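Globin II, extracellular (Lumbricus terrestris, PDB 1X9F) probably carries oxygen as one of the haem-bearing globin chains of the giant extracellular haemoglobin (erythrocruorin) of the earthworm. Local coordinates at residues S14-A19 / R67-L72. Residues are numbered along the deposited sequence; the frame is centred on the assembly and turned at random.
With HEM (protoporphyrin IX containing Fe), chain O; CMO (carbon monoxide), chain P.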
ATOM      1  N   SER B  14      13.541 -31.505 -11.838  1.00 24.32           N
ATOM      2  CA  SER B  14      12.877 -30.223 -12.087  1.00 23.94           C
ATOM      3  C   SER B  14      11.751 -30.315 -13.102  1.00 22.78           C
ATOM      4  O   SER B  14      10.656 -29.789 -12.874  1.00 21.48           O
ATOM      5  CB  SER B  14      13.881 -29.170 -12.550  1.00 22.53           C
ATOM      6  OG  SER B  14      14.638 -28.693 -11.454  1.00 28.52           O
ATOM      7  N   GLU B  15      12.030 -30.965 -14.229  1.00 21.77           N
ATOM      8  CA  GLU B  15      11.042 -31.085 -15.283  1.00 21.80           C
ATOM      9  C   GLU B  15       9.859 -31.928 -14.831  1.00 21.95           C
ATOM     10  O   GLU B  15       8.726 -31.673 -15.241  1.00 22.36           O
ATOM     11  CB  GLU B  15      11.697 -31.591 -16.566  1.00 22.81           C
ATOM     12  CG  GLU B  15      12.733 -30.587 -17.054  1.00 25.12           C
ATOM     13  CD  GLU B  15      13.441 -30.990 -18.326  1.00 30.46           C
ATOM     14  OE1 GLU B  15      14.145 -30.124 -18.893  1.00 30.81           O
ATOM     15  OE2 GLU B  15      13.305 -32.156 -18.759  1.00 29.79           O
ATOM     16  N   TRP B  16      10.111 -32.902 -13.957  1.00 20.84           N
ATOM     17  CA  TRP B  16       9.030 -33.690 -13.367  1.00 20.33           C
ATOM     18  C   TRP B  16       8.134 -32.801 -12.512  1.00 23.48           C
ATOM     19  O   TRP B  16       6.912 -32.802 -12.674  1.00 24.24           O
ATOM     20  CB  TRP B  16       9.575 -34.866 -12.547  1.00 18.87           C
ATOM     21  CG  TRP B  16       8.528 -35.554 -11.720  1.00 16.12           C
ATOM     22  CD1 TRP B  16       8.354 -35.449 -10.367  1.00 17.87           C
ATOM     23  CD2 TRP B  16       7.493 -36.430 -12.190  1.00 14.69           C
ATOM     24  NE1 TRP B  16       7.281 -36.208  -9.965  1.00 14.81           N
ATOM     25  CE2 TRP B  16       6.734 -36.822 -11.062  1.00 12.40           C
ATOM     26  CE3 TRP B  16       7.130 -36.932 -13.452  1.00 15.74           C
ATOM     27  CZ2 TRP B  16       5.645 -37.692 -11.154  1.00 11.92           C
ATOM     28  CZ3 TRP B  16       6.045 -37.800 -13.542  1.00 13.46           C
ATOM     29  CH2 TRP B  16       5.317 -38.170 -12.399  1.00 16.86           C
ATOM     30  N   GLY B  17       8.757 -32.040 -11.613  1.00 25.58           N
ATOM     31  CA  GLY B  17       8.053 -31.069 -10.783  1.00 25.85           C
ATOM     32  C   GLY B  17       7.114 -30.195 -11.591  1.00 27.72           C
ATOM     33  O   GLY B  17       5.929 -30.087 -11.265  1.00 28.47           O
ATOM     34  N   ARG B  18       7.633 -29.588 -12.654  1.00 27.43           N
ATOM     35  CA  ARG B  18       6.822 -28.736 -13.518  1.00 27.94           C
ATOM     36  C   ARG B  18       5.695 -29.459 -14.269  1.00 29.08           C
ATOM     37  O   ARG B  18       4.646 -28.864 -14.506  1.00 31.36           O
ATOM     38  CB  ARG B  18       7.708 -27.978 -14.501  1.00 28.84           C
ATOM     39  CG  ARG B  18       7.879 -26.511 -14.160  1.00 30.29           C
ATOM     40  CD  ARG B  18       9.328 -26.080 -14.039  1.00 35.85           C
ATOM     41  NE  ARG B  18      10.129 -26.511 -15.182  1.00 42.47           N
ATOM     42  CZ  ARG B  18      11.458 -26.533 -15.208  1.00 43.16           C
ATOM     43  NH1 ARG B  18      12.164 -26.149 -14.149  1.00 37.29           N
ATOM     44  NH2 ARG B  18      12.086 -26.944 -16.301  1.00 44.53           N
ATOM     45  N   ALA B  19       5.902 -30.724 -14.639  1.00 29.83           N
ATOM     46  CA  ALA B  19       4.917 -31.464 -15.442  1.00 25.67           C
ATOM     47  C   ALA B  19       3.878 -32.173 -14.584  1.00 26.55           C
ATOM     48  O   ALA B  19       2.731 -32.362 -15.003  1.00 24.53           O
ATOM     49  CB  ALA B  19       5.623 -32.470 -16.339  1.00 26.02           C
ATOM     50  N   ARG B  67      -1.691 -43.317  -8.020  1.00 23.33           N
ATOM     51  CA  ARG B  67      -0.836 -44.155  -7.179  1.00 22.37           C
ATOM     52  C   ARG B  67       0.486 -44.475  -7.878  1.00 22.24           C
ATOM     53  O   ARG B  67       1.557 -44.398  -7.269  1.00 18.89           O
ATOM     54  CB  ARG B  67      -1.581 -45.439  -6.838  1.00 21.62           C
ATOM     55  CG  ARG B  67      -1.328 -45.967  -5.457  1.00 24.90           C
ATOM     56  CD  ARG B  67      -2.511 -46.706  -4.850  1.00 18.16           C
ATOM     57  NE  ARG B  67      -3.184 -47.626  -5.774  1.00 22.01           N
ATOM     58  CZ  ARG B  67      -4.503 -47.676  -5.962  1.00 25.54           C
ATOM     59  NH1 ARG B  67      -5.312 -46.868  -5.286  1.00 21.45           N
ATOM     60  NH2 ARG B  67      -5.022 -48.546  -6.820  1.00 23.87           N
ATOM     61  N   VAL B  68       0.398 -44.817  -9.161  1.00 21.27           N
ATOM     62  CA  VAL B  68       1.571 -45.122  -9.974  1.00 20.72           C
ATOM     63  C   VAL B  68       2.493 -43.932 -10.086  1.00 20.14           C
ATOM     64  O   VAL B  68       3.705 -44.058  -9.884  1.00 18.32           O
ATOM     65  CB  VAL B  68       1.169 -45.511 -11.396  1.00 22.74           C
ATOM     66  CG1 VAL B  68       2.408 -45.700 -12.281  1.00 18.02           C
ATOM     67  CG2 VAL B  68       0.299 -46.742 -11.367  1.00 20.36           C
ATOM     68  N   LEU B  69       1.924 -42.782 -10.427  1.00 19.08           N
ATOM     69  CA  LEU B  69       2.714 -41.571 -10.524  1.00 21.51           C
ATOM     70  C   LEU B  69       3.283 -41.164  -9.167  1.00 22.17           C
ATOM     71  O   LEU B  69       4.304 -40.480  -9.105  1.00 21.43           O
ATOM     72  CB  LEU B  69       1.912 -40.431 -11.153  1.00 21.58           C
ATOM     73  CG  LEU B  69       1.527 -40.606 -12.623  1.00 22.74           C
ATOM     74  CD1 LEU B  69       1.178 -39.247 -13.169  1.00 23.54           C
ATOM     75  CD2 LEU B  69       2.660 -41.226 -13.442  1.00 13.60           C
ATOM     76  N   GLY B  70       2.625 -41.601  -8.093  1.00 22.59           N
ATOM     77  CA  GLY B  70       3.107 -41.384  -6.732  1.00 22.57           C
ATOM     78  C   GLY B  70       4.386 -42.157  -6.489  1.00 23.36           C
ATOM     79  O   GLY B  70       5.327 -41.643  -5.878  1.00 24.34           O
ATOM     80  N   GLY B  71       4.417 -43.395  -6.982  1.00 22.83           N
ATOM     81  CA  GLY B  71       5.608 -44.230  -6.913  1.00 21.31           C
ATOM     82  C   GLY B  71       6.720 -43.642  -7.757  1.00 22.63           C
ATOM     83  O   GLY B  71       7.867 -43.560  -7.317  1.00 25.46           O
ATOM     84  N   LEU B  72       6.375 -43.227  -8.971  1.00 20.37           N
ATOM     85  CA  LEU B  72       7.350 -42.632  -9.866  1.00 18.78           C
ATOM     86  C   LEU B  72       7.898 -41.339  -9.266  1.00 21.61           C
ATOM     87  O   LEU B  72       9.092 -41.052  -9.381  1.00 22.72           O
ATOM     88  CB  LEU B  72       6.722 -42.382 -11.235  1.00 19.35           C
ATOM     89  CG  LEU B  72       7.650 -41.870 -12.338  1.00 20.24           C
ATOM     90  CD1 LEU B  72       8.750 -42.880 -12.677  1.00 20.98           C
ATOM     91  CD2 LEU B  72       6.836 -41.529 -13.573  1.00 19.89           C
TER
HETATM   92  CHA HEM O 160       0.596 -51.295  -9.254  1.00 20.41           C
HETATM   93  CHB HEM O 160       4.362 -48.229  -9.778  1.00 20.04           C
HETATM   94  CHC HEM O 160       4.999 -49.758 -14.380  1.00 17.94           C
HETATM   95  CHD HEM O 160       1.379 -53.007 -13.774  1.00 16.55           C
HETATM   96  C1A HEM O 160       1.562 -50.213  -9.008  1.00 19.81           C
HETATM   97  C2A HEM O 160       1.542 -49.522  -7.799  1.00 21.33           C
HETATM   98  C3A HEM O 160       2.654 -48.576  -7.903  1.00 21.79           C
HETATM   99  C4A HEM O 160       3.191 -48.909  -9.238  1.00 19.47           C
HETATM  100  CMA HEM O 160       3.121 -47.546  -6.905  1.00 18.23           C
HETATM  101  CAA HEM O 160       0.565 -49.650  -6.658  1.00 24.08           C
HETATM  102  CBA HEM O 160       1.016 -50.605  -5.571  1.00 28.75           C
HETATM  103  CGA HEM O 160      -0.129 -50.676  -4.588  1.00 32.66           C
HETATM  104  O1A HEM O 160      -0.291 -49.738  -3.775  1.00 38.78           O
HETATM  105  O2A HEM O 160      -0.882 -51.671  -4.633  1.00 34.26           O
HETATM  106  C1B HEM O 160       4.869 -48.388 -11.138  1.00 17.96           C
HETATM  107  C2B HEM O 160       5.895 -47.587 -11.588  1.00 17.59           C
HETATM  108  C3B HEM O 160       6.054 -48.041 -12.855  1.00 20.01           C
HETATM  109  C4B HEM O 160       5.152 -49.049 -13.112  1.00 20.00           C
HETATM  110  CMB HEM O 160       6.647 -46.496 -10.870  1.00 16.72           C
HETATM  111  CAB HEM O 160       6.977 -47.485 -13.638  1.00 18.44           C
HETATM  112  CBB HEM O 160       7.937 -46.888 -14.318  1.00 23.72           C
HETATM  113  C1C HEM O 160       3.985 -50.788 -14.632  1.00 18.46           C
HETATM  114  C2C HEM O 160       3.874 -51.350 -15.889  1.00 15.34           C
HETATM  115  C3C HEM O 160       2.862 -52.266 -15.721  1.00 19.91           C
HETATM  116  C4C HEM O 160       2.436 -52.177 -14.393  1.00 15.91           C
HETATM  117  CMC HEM O 160       4.710 -51.017 -17.102  1.00 22.11           C
HETATM  118  CAC HEM O 160       2.349 -53.160 -16.793  1.00 22.34           C
HETATM  119  CBC HEM O 160       1.897 -52.615 -17.933  1.00 21.57           C
HETATM  120  C1D HEM O 160       0.826 -52.831 -12.413  1.00 18.96           C
HETATM  121  C2D HEM O 160      -0.283 -53.556 -11.981  1.00 18.02           C
HETATM  122  C3D HEM O 160      -0.545 -53.100 -10.710  1.00 17.18           C
HETATM  123  C4D HEM O 160       0.501 -52.084 -10.489  1.00 18.55           C
HETATM  124  CMD HEM O 160      -1.035 -54.620 -12.745  1.00 20.43           C
HETATM  125  CAD HEM O 160      -1.619 -53.554  -9.754  1.00 19.72           C
HETATM  126  CBD HEM O 160      -2.982 -53.020 -10.160  1.00 24.88           C
HETATM  127  CGD HEM O 160      -3.961 -53.483  -9.110  1.00 24.92           C
HETATM  128  O1D HEM O 160      -3.832 -53.084  -7.932  1.00 29.13           O
HETATM  129  O2D HEM O 160      -4.870 -54.261  -9.459  1.00 32.81           O
HETATM  130  NA  HEM O 160       2.568 -49.917  -9.891  1.00 19.43           N
HETATM  131  NB  HEM O 160       4.386 -49.295 -12.023  1.00 14.12           N
HETATM  132  NC  HEM O 160       3.150 -51.275 -13.675  1.00 16.89           N
HETATM  133  ND  HEM O 160       1.326 -51.917 -11.542  1.00 18.51           N
HETATM  134 FE   HEM O 160       2.902 -50.655 -11.756  1.00 24.19          FE
HETATM  135  C   CMO P1162       1.452 -49.273 -12.666  1.00 33.33           C
HETATM  136  O   CMO P1162       0.416 -49.092 -13.356  1.00 37.57           O
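Trp16 reaches out from helix 6-20 and sets the six-membered part of its indole against Leu69 and Leu72 on helix 59-77. In the globin fold these correspond to the A helix and the distal E helix, and the contact joins the two. The closest CA atoms, those of Trp16 and Leu72, are 9.7 Å apart, and the indole bridges that distance; CG anti to the backbone N (chi1 169°) carries the ring toward helix 59-77. At its far end CZ3 meets Leu72 CD2 at 3.8 Å, and the leucine methyl approaches the ring obliquely. The CA-CB bond of Leu72, like that of Trp16, points into the contact, and its CD2 lies near both CZ3 and CH2 of the indole. The closest approach of Leu69 is by its carbonyl O, 3.7 Å from Trp16 CZ2, again at an oblique angle to the ring. Its CD2 methyl comes only to 4.2 Å from Trp16 CH2, and the Leu69 side chain also touches Phe29, Ser30 and Ile33 of helix 23-40. No hydrogen bond joins the two segments, but Trp16 NE1 is hydrogen-bonded to OD2 of Asp73, the residue after Leu72 on helix 59-77, which, with the Tyr20 stack, restrains how the indole can turn. All three touching residues are buried. The same turns of helix 59-77 line the haem pocket. Leu72 CB lies 4.1 Å from haem methyl CMB, so this residue packs between the indole and the porphyrin. One turn earlier, Val68 CG1 sits 3.8 Å from haem C1B, and its other methyl, CG2, lies beside the bound carbon monoxide.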